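Local structure of hypothetical conserved protein TTC0263 (Thermus thermophilus, 2PL2) at residues 23-28 with 43-48; 75-80 with 118-123; 153-158 with 175-180. The protein is of unknown function but belongs to the tetratricopeptide repeat family, whose all-helical arrays commonly serve as scaffolds for protein-protein interaction. One frame throughout, in Å; residues are numbered along the deposited sequence.

The three contacts follow one another along a right-handed array of tetratricopeptide repeat helices. Contact 1 joins helices 21-32 and 39-51, contact 2 joins helices 73-88 and 118-130, and contact 3 joins helices 151-164 and 167-180. Contacts 1 and 3 pair consecutive, antiparallel helices, whereas contact 2 spans helix 93-113 and pairs nearly parallel ones. Their centres lie about 17 Å apart from contact 1 to 2 and about 20 Å from 2 to 3, and both neighbouring pairs touch: Val-78 packs on Tyr-43 and Ala-46, and Leu-122 on Ile-153 and Ala-156. Contacts 1 and 3, with centres about 28 Å apart, do not meet, so contact 2 is the middle member, linked to each of the others by side-chain packing.

Contact 1. Residues 23-28 with 43-48; sequences AALTLF and YWLART
Phe-28 and Trp-44 form the tight part of this contact, where helix 21-32 runs antiparallel to helix 39-51 with segment axes 9.1 Å apart. CB of Trp-44 sits squarely over one face of the Phe-28 ring, 3.6 Å from its centroid, in a CH-pi contact; the indole itself slides past, its five-membered ring barely overlapping the phenyl. Thr-48 meets the rim of the same ring, its OG1 lying near the ring plane 3.0 Å from Phe-28 CE2. That hydroxyl bonds to Trp-44 O of its own helix at 2.8 Å, reaching the carbonyl from the face opposite to Thr-48 N; this bond holds the hydroxyl in place beside the ring. With CG2 anti to its backbone N, Thr-48 sends this methyl toward the other helix, 3.9 Å from Ala-24 CB. Packing is sparser on the partly exposed side of Leu-25, which adds one close methyl meeting, CD1 to Leu-45 CD1 at 3.4 Å. Beyond the pair, Tyr-16 of helix 6-17 turns its ring edge-to-face with Trp-44 and also touches Thr-48. Antiparallel packing of consecutive helices, here with Ala-24 and Phe-28 facing the next helix, is what the tetratricopeptide repeat fold is built on.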
loop_
_atom_site.group_PDB
_atom_site.type_symbol
_atom_site.label_atom_id
_atom_site.label_comp_id
_atom_site.label_asym_id
_atom_site.label_seq_id
_atom_site.Cartn_x
_atom_site.Cartn_y
_atom_site.Cartn_z
ATOM N N ALA A 23 9.426 -9.728 -3.409
ATOM C CA ALA A 23 10.504 -10.440 -4.093
ATOM C C ALA A 23 11.649 -9.465 -4.348
ATOM O O ALA A 23 12.818 -9.853 -4.359
ATOM C CB ALA A 23 10.013 -11.025 -5.421
ATOM N N ALA A 24 11.296 -8.197 -4.544
ATOM C CA ALA A 24 12.278 -7.151 -4.808
ATOM C C ALA A 24 13.200 -6.963 -3.604
ATOM O O ALA A 24 14.424 -6.882 -3.748
ATOM C CB ALA A 24 11.562 -5.835 -5.140
ATOM N N LEU A 25 12.595 -6.910 -2.419
ATOM C CA LEU A 25 13.321 -6.715 -1.170
ATOM C C LEU A 25 14.457 -7.713 -0.970
ATOM O O LEU A 25 15.591 -7.318 -0.716
ATOM C CB LEU A 25 12.368 -6.815 0.017
ATOM C CG LEU A 25 13.046 -6.496 1.354
ATOM C CD1 LEU A 25 13.105 -4.972 1.516
ATOM C CD2 LEU A 25 12.268 -7.106 2.498
ATOM N N THR A 26 14.145 -9.001 -1.095
ATOM C CA THR A 26 15.133 -10.051 -0.911
ATOM C C THR A 26 16.303 -9.954 -1.887
ATOM O O THR A 26 17.449 -10.250 -1.532
ATOM C CB THR A 26 14.476 -11.456 -1.015
ATOM O OG1 THR A 26 14.077 -11.707 -2.364
ATOM C CG2 THR A 26 13.251 -11.540 -0.115
ATOM N N LEU A 27 16.029 -9.533 -3.116
ATOM C CA LEU A 27 17.092 -9.397 -4.110
ATOM C C LEU A 27 18.005 -8.229 -3.763
ATOM O O LEU A 27 19.215 -8.315 -3.920
ATOM C CB LEU A 27 16.503 -9.199 -5.506
ATOM C CG LEU A 27 15.889 -10.454 -6.137
ATOM C CD1 LEU A 27 15.065 -10.051 -7.348
ATOM C CD2 LEU A 27 16.983 -11.433 -6.532
ATOM N N PHE A 28 17.411 -7.135 -3.295
ATOM C CA PHE A 28 18.172 -5.950 -2.916
ATOM C C PHE A 28 19.022 -6.219 -1.671
ATOM O O PHE A 28 20.031 -5.547 -1.432
ATOM C CB PHE A 28 17.230 -4.759 -2.664
ATOM C CG PHE A 28 16.519 -4.278 -3.899
ATOM C CD1 PHE A 28 17.178 -4.248 -5.130
ATOM C CD2 PHE A 28 15.194 -3.858 -3.841
ATOM C CE1 PHE A 28 16.526 -3.813 -6.274
ATOM C CE2 PHE A 28 14.544 -3.422 -4.983
ATOM C CZ PHE A 28 15.210 -3.400 -6.199
ATOM N N TYR A 43 19.162 2.551 -1.902
ATOM C CA TYR A 43 18.104 3.404 -2.421
ATOM C C TYR A 43 16.911 2.522 -2.799
ATOM O O TYR A 43 15.794 2.742 -2.328
ATOM C CB TYR A 43 18.588 4.167 -3.662
ATOM C CG TYR A 43 17.455 4.665 -4.545
ATOM C CD1 TYR A 43 16.653 5.735 -4.154
ATOM C CD2 TYR A 43 17.189 4.054 -5.770
ATOM C CE1 TYR A 43 15.612 6.189 -4.966
ATOM C CE2 TYR A 43 16.153 4.490 -6.581
ATOM C CZ TYR A 43 15.368 5.560 -6.180
ATOM O OH TYR A 43 14.343 5.989 -7.000
ATOM N N TRP A 44 17.160 1.528 -3.649
ATOM C CA TRP A 44 16.099 0.635 -4.091
ATOM C C TRP A 44 15.513 -0.141 -2.922
ATOM O O TRP A 44 14.296 -0.317 -2.837
ATOM C CB TRP A 44 16.614 -0.318 -5.161
ATOM C CG TRP A 44 16.688 0.329 -6.497
ATOM C CD1 TRP A 44 17.814 0.633 -7.207
ATOM C CD2 TRP A 44 15.581 0.802 -7.279
ATOM N NE1 TRP A 44 17.476 1.269 -8.383
ATOM C CE2 TRP A 44 16.117 1.386 -8.448
ATOM C CE3 TRP A 44 14.197 0.790 -7.099
ATOM C CZ2 TRP A 44 15.304 1.954 -9.434
ATOM C CZ3 TRP A 44 13.390 1.359 -8.082
ATOM C CH2 TRP A 44 13.947 1.933 -9.231
ATOM N N LEU A 45 16.382 -0.592 -2.024
ATOM C CA LEU A 45 15.953 -1.317 -0.839
ATOM C C LEU A 45 14.969 -0.447 -0.072
ATOM O O LEU A 45 13.879 -0.889 0.287
ATOM C CB LEU A 45 17.150 -1.629 0.061
ATOM C CG LEU A 45 16.774 -2.196 1.434
ATOM C CD1 LEU A 45 16.249 -3.611 1.278
ATOM C CD2 LEU A 45 17.987 -2.172 2.354
ATOM N N ALA A 46 15.367 0.792 0.185
ATOM C CA ALA A 46 14.526 1.730 0.907
ATOM C C ALA A 46 13.195 1.945 0.187
ATOM O O ALA A 46 12.144 1.974 0.820
ATOM C CB ALA A 46 15.255 3.063 1.073
ATOM N N ARG A 47 13.247 2.114 -1.133
ATOM C CA ARG A 47 12.035 2.329 -1.919
ATOM C C ARG A 47 11.095 1.152 -1.737
ATOM O O ARG A 47 9.890 1.324 -1.545
ATOM C CB ARG A 47 12.363 2.499 -3.402
ATOM C CG ARG A 47 12.780 3.902 -3.799
ATOM C CD ARG A 47 12.788 4.055 -5.309
ATOM N NE ARG A 47 11.457 4.290 -5.873
ATOM C CZ ARG A 47 11.192 4.320 -7.178
ATOM N NH1 ARG A 47 12.170 4.124 -8.054
ATOM N NH2 ARG A 47 9.956 4.545 -7.611
ATOM N N THR A 48 11.657 -0.046 -1.789
ATOM C CA THR A 48 10.871 -1.254 -1.618
ATOM C C THR A 48 10.295 -1.350 -0.196
ATOM O O THR A 48 9.182 -1.843 -0.008
ATOM C CB THR A 48 11.721 -2.482 -1.914
ATOM O OG1 THR A 48 12.399 -2.293 -3.165
ATOM C CG2 THR A 48 10.842 -3.725 -1.996
#

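Contact 2. Residues 75-80 with 118-123; sequences GYMVLS and APLHLQ
Met-77 carries the apolar part of the contact, reaching from helix 73-88 to two residues of the first turn of helix 118-130. Its chain bends at both chi2 (-67°) and chi3 (-65°), which folds the thioether along the neighbouring helix: SD lies 3.3 Å from Leu-120 CD2, and CE turns to Pro-119 CB at 3.5 Å. The same methyl reaches Gln-123 CG at 4.1 Å, so the one flexible side chain touches three residues within about one turn of the facing helix. The segment axes are nearly parallel, 23° apart and 10.9 Å from each other, as expected in a tetratricopeptide repeat array for helices separated by one intervening helix. Here that helix is 93-113, whose Ala-110 is touched by both Tyr-76 and Leu-120, while Leu-107 meets Ser-80. Polar groups come together one turn further along. Ser-80 OG, placed anti to its backbone N, approaches Gln-123 OE1 to 3.5 Å, with the glutamine chain bent at chi2 beside it. Hydrogen bonds to the loops preceding the two helices hold flanking rings, Tyr-76 OH to Pro-70 O and His-121 NE2 to Pro-115 O.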
loop_
_atom_site.group_PDB
_atom_site.type_symbol
_atom_site.label_atom_id
_atom_site.label_comp_id
_atom_site.label_asym_id
_atom_site.label_seq_id
_atom_site.Cartn_x
_atom_site.Cartn_y
_atom_site.Cartn_z
ATOM N N GLY A 75 18.803 9.513 -1.885
ATOM C CA GLY A 75 18.664 9.748 -0.458
ATOM C C GLY A 75 17.550 10.706 -0.084
ATOM O O GLY A 75 16.737 10.418 0.805
ATOM N N TYR A 76 17.511 11.852 -0.752
ATOM C CA TYR A 76 16.490 12.849 -0.476
ATOM C C TYR A 76 15.107 12.318 -0.871
ATOM O O TYR A 76 14.138 12.500 -0.142
ATOM C CB TYR A 76 16.791 14.136 -1.249
ATOM C CG TYR A 76 18.196 14.678 -1.046
ATOM C CD1 TYR A 76 18.492 15.550 0.000
ATOM C CD2 TYR A 76 19.232 14.293 -1.891
ATOM C CE1 TYR A 76 19.787 16.031 0.190
ATOM C CE2 TYR A 76 20.522 14.760 -1.708
ATOM C CZ TYR A 76 20.804 15.627 -0.664
ATOM O OH TYR A 76 22.109 16.074 -0.490
ATOM N N MET A 77 15.012 11.657 -2.023
ATOM C CA MET A 77 13.722 11.124 -2.472
ATOM C C MET A 77 13.216 10.105 -1.451
ATOM O O MET A 77 12.104 10.228 -0.935
ATOM C CB MET A 77 13.848 10.482 -3.860
ATOM C CG MET A 77 14.090 11.471 -5.020
ATOM S SD MET A 77 12.695 12.603 -5.404
ATOM C CE MET A 77 11.463 11.401 -5.966
ATOM N N VAL A 78 14.040 9.114 -1.145
ATOM C CA VAL A 78 13.667 8.090 -0.175
ATOM C C VAL A 78 13.250 8.758 1.132
ATOM O O VAL A 78 12.131 8.587 1.605
ATOM C CB VAL A 78 14.853 7.141 0.084
ATOM C CG1 VAL A 78 14.575 6.266 1.284
ATOM C CG2 VAL A 78 15.101 6.290 -1.152
ATOM N N LEU A 79 14.161 9.541 1.690
ATOM C CA LEU A 79 13.938 10.271 2.930
ATOM C C LEU A 79 12.671 11.124 2.851
ATOM O O LEU A 79 11.904 11.209 3.802
ATOM C CB LEU A 79 15.168 11.151 3.198
ATOM C CG LEU A 79 15.370 11.905 4.510
ATOM C CD1 LEU A 79 15.277 10.952 5.684
ATOM C CD2 LEU A 79 16.741 12.566 4.474
ATOM N N SER A 80 12.463 11.748 1.702
ATOM C CA SER A 80 11.303 12.595 1.465
ATOM C C SER A 80 9.975 11.845 1.567
ATOM O O SER A 80 9.034 12.312 2.216
ATOM C CB SER A 80 11.414 13.229 0.083
ATOM O OG SER A 80 10.197 13.844 -0.276
ATOM N N ALA A 118 12.442 16.051 -12.491
ATOM C CA ALA A 118 10.979 15.959 -12.420
ATOM C C ALA A 118 10.409 15.380 -11.127
ATOM O O ALA A 118 9.518 15.978 -10.515
ATOM C CB ALA A 118 10.453 15.163 -13.609
ATOM N N PRO A 119 10.899 14.201 -10.700
ATOM C CA PRO A 119 10.406 13.578 -9.472
ATOM C C PRO A 119 10.377 14.507 -8.266
ATOM O O PRO A 119 9.415 14.493 -7.494
ATOM C CB PRO A 119 11.348 12.399 -9.291
ATOM C CG PRO A 119 11.620 11.997 -10.721
ATOM C CD PRO A 119 11.872 13.321 -11.374
ATOM N N LEU A 120 11.418 15.324 -8.112
ATOM C CA LEU A 120 11.483 16.250 -6.982
ATOM C C LEU A 120 10.307 17.200 -6.975
ATOM O O LEU A 120 9.602 17.321 -5.974
ATOM C CB LEU A 120 12.778 17.070 -7.005
ATOM C CG LEU A 120 14.113 16.359 -6.791
ATOM C CD1 LEU A 120 15.226 17.396 -6.723
ATOM C CD2 LEU A 120 14.067 15.565 -5.498
ATOM N N HIS A 121 10.108 17.887 -8.094
ATOM C CA HIS A 121 9.010 18.834 -8.223
ATOM C C HIS A 121 7.665 18.135 -8.045
ATOM O O HIS A 121 6.708 18.719 -7.543
ATOM C CB HIS A 121 9.108 19.538 -9.579
ATOM C CG HIS A 121 10.307 20.427 -9.703
ATOM N ND1 HIS A 121 10.415 21.634 -9.031
ATOM C CD2 HIS A 121 11.472 20.270 -10.368
ATOM C CE1 HIS A 121 11.590 22.170 -9.277
ATOM N NE2 HIS A 121 12.258 21.359 -10.091
ATOM N N LEU A 122 7.607 16.872 -8.443
ATOM C CA LEU A 122 6.395 16.089 -8.288
ATOM C C LEU A 122 6.155 15.882 -6.801
ATOM O O LEU A 122 5.056 16.149 -6.289
ATOM C CB LEU A 122 6.535 14.731 -8.988
ATOM C CG LEU A 122 5.388 13.752 -8.671
ATOM C CD1 LEU A 122 4.043 14.430 -8.968
ATOM C CD2 LEU A 122 5.550 12.446 -9.445
ATOM N N GLN A 123 7.194 15.411 -6.110
ATOM C CA GLN A 123 7.115 15.176 -4.673
ATOM C C GLN A 123 6.849 16.478 -3.934
ATOM O O GLN A 123 6.059 16.515 -2.994
ATOM C CB GLN A 123 8.416 14.566 -4.153
ATOM C CG GLN A 123 8.346 13.072 -3.881
ATOM C CD GLN A 123 7.237 12.705 -2.911
ATOM O OE1 GLN A 123 7.125 13.290 -1.836
ATOM N NE2 GLN A 123 6.417 11.727 -3.285
#

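Contact 3. Residues 153-158 with 175-180; sequences IRSALA and AKALEQ
Arg-154 crosses from helix 151-164 to helix 167-180, two consecutive helices of the tetratricopeptide repeat fold that pack antiparallel, with segment axes 9.0 Å apart. At its base, CB rests on Ala-177 CB at 3.6 Å, a close approach allowed by the small alanine on the facing helix. One bond further out, CG meets the amide oxygen of Gln-180, 3.4 Å from OE1, and CD stays within 4.1 Å of the same atom. Bends at chi2 (-63°) and chi3 (-38°) then turn the chain back toward Lys-176. The flat guanidinium receives Lys-176 CG over the centre of one face, CG being 3.9 Å from Arg-154 CZ, and its plane stands 78° from that of the Gln-180 amide. NH2 donates to Gln-173 OE1 on the same partner helix. NH1 forms a salt bridge with Asp-149 OD2, which probably offsets the nearby ammonium of Lys-176, its NZ 4.0 Å from Arg-154 NH1. Asp-149 has a second partner from the facing helix: its other carboxylate oxygen, OD1, takes a hydrogen bond from Gln-180 NE2.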
loop_
_atom_site.group_PDB
_atom_site.type_symbol
_atom_site.label_atom_id
_atom_site.label_comp_id
_atom_site.label_asym_id
_atom_site.label_seq_id
_atom_site.Cartn_x
_atom_site.Cartn_y
_atom_site.Cartn_z
ATOM N N ILE A 153 2.406 12.245 -13.834
ATOM C CA ILE A 153 2.266 13.610 -13.351
ATOM C C ILE A 153 0.904 14.195 -13.708
ATOM O O ILE A 153 0.299 14.884 -12.880
ATOM C CB ILE A 153 3.398 14.546 -13.882
ATOM C CG1 ILE A 153 4.794 13.923 -13.651
ATOM C CG2 ILE A 153 3.314 15.902 -13.173
ATOM C CD1 ILE A 153 5.173 13.875 -12.159
ATOM N N ARG A 154 0.410 13.933 -14.923
ATOM C CA ARG A 154 -0.916 14.443 -15.288
ATOM C C ARG A 154 -1.906 13.968 -14.217
ATOM O O ARG A 154 -2.816 14.710 -13.850
ATOM C CB ARG A 154 -1.391 13.927 -16.654
ATOM C CG ARG A 154 -0.386 13.947 -17.804
ATOM C CD ARG A 154 0.123 15.323 -18.242
ATOM N NE ARG A 154 -0.890 16.372 -18.210
ATOM C CZ ARG A 154 -0.990 17.353 -19.103
ATOM N NH1 ARG A 154 -0.155 17.425 -20.129
ATOM N NH2 ARG A 154 -1.899 18.296 -18.928
ATOM N N SER A 155 -1.713 12.742 -13.710
ATOM C CA SER A 155 -2.592 12.180 -12.665
ATOM C C SER A 155 -2.504 12.928 -11.333
ATOM O O SER A 155 -3.512 13.175 -10.676
ATOM C CB SER A 155 -2.260 10.717 -12.405
ATOM O OG SER A 155 -2.007 10.046 -13.614
ATOM N N ALA A 156 -1.289 13.272 -10.918
ATOM C CA ALA A 156 -1.121 14.010 -9.668
ATOM C C ALA A 156 -1.864 15.332 -9.816
ATOM O O ALA A 156 -2.640 15.736 -8.927
ATOM C CB ALA A 156 0.350 14.256 -9.396
ATOM N N LEU A 157 -1.615 15.998 -10.944
ATOM C CA LEU A 157 -2.268 17.264 -11.260
ATOM C C LEU A 157 -3.778 17.078 -11.136
ATOM O O LEU A 157 -4.471 17.892 -10.524
ATOM C CB LEU A 157 -1.933 17.689 -12.690
ATOM C CG LEU A 157 -1.258 19.052 -12.848
ATOM C CD1 LEU A 157 -1.071 19.368 -14.345
ATOM C CD2 LEU A 157 -2.115 20.132 -12.172
ATOM N N ALA A 158 -4.277 15.991 -11.722
ATOM C CA ALA A 158 -5.701 15.661 -11.680
ATOM C C ALA A 158 -6.129 15.626 -10.238
ATOM O O ALA A 158 -7.082 16.303 -9.842
ATOM C CB ALA A 158 -5.953 14.299 -12.333
ATOM N N ALA A 175 -8.032 12.708 -19.073
ATOM C CA ALA A 175 -8.262 12.479 -20.509
ATOM C C ALA A 175 -6.932 12.575 -21.263
ATOM O O ALA A 175 -6.660 11.789 -22.176
ATOM C CB ALA A 175 -9.256 13.500 -21.050
ATOM N N LYS A 176 -6.095 13.533 -20.872
ATOM C CA LYS A 176 -4.790 13.689 -21.507
ATOM C C LYS A 176 -3.881 12.525 -21.113
ATOM O O LYS A 176 -3.264 11.881 -21.966
ATOM C CB LYS A 176 -4.134 15.002 -21.080
ATOM C CG LYS A 176 -2.821 15.264 -21.806
ATOM C CD LYS A 176 -3.046 15.329 -23.318
ATOM C CE LYS A 176 -1.755 15.156 -24.100
ATOM N NZ LYS A 176 -0.794 16.277 -23.879
ATOM N N ALA A 177 -3.796 12.266 -19.810
ATOM C CA ALA A 177 -2.978 11.172 -19.296
ATOM C C ALA A 177 -3.353 9.884 -20.011
ATOM O O ALA A 177 -2.484 9.103 -20.388
ATOM C CB ALA A 177 -3.175 11.025 -17.780
ATOM N N LEU A 178 -4.651 9.673 -20.220
ATOM C CA LEU A 178 -5.111 8.466 -20.917
ATOM C C LEU A 178 -4.757 8.428 -22.400
ATOM O O LEU A 178 -4.779 7.365 -23.010
ATOM C CB LEU A 178 -6.618 8.265 -20.723
ATOM C CG LEU A 178 -6.902 7.468 -19.440
ATOM C CD1 LEU A 178 -8.334 7.627 -19.024
ATOM C CD2 LEU A 178 -6.542 5.994 -19.672
ATOM N N GLU A 179 -4.425 9.572 -22.990
ATOM C CA GLU A 179 -4.026 9.565 -24.390
ATOM C C GLU A 179 -2.574 9.101 -24.462
ATOM O O GLU A 179 -2.152 8.477 -25.428
ATOM C CB GLU A 179 -4.170 10.959 -25.009
ATOM C CG GLU A 179 -5.584 11.539 -24.917
ATOM C CD GLU A 179 -6.624 10.749 -25.720
ATOM O OE1 GLU A 179 -6.665 9.502 -25.596
ATOM O OE2 GLU A 179 -7.407 11.380 -26.471
ATOM N N GLN A 180 -1.799 9.397 -23.429
ATOM C CA GLN A 180 -0.398 8.970 -23.416
ATOM C C GLN A 180 -0.297 7.467 -23.168
ATOM O O GLN A 180 0.595 6.795 -23.706
ATOM C CB GLN A 180 0.377 9.740 -22.357
ATOM C CG GLN A 180 0.364 11.222 -22.608
ATOM C CD GLN A 180 0.834 12.006 -21.407
ATOM O OE1 GLN A 180 0.404 11.745 -20.274
ATOM N NE2 GLN A 180 1.711 12.985 -21.640
#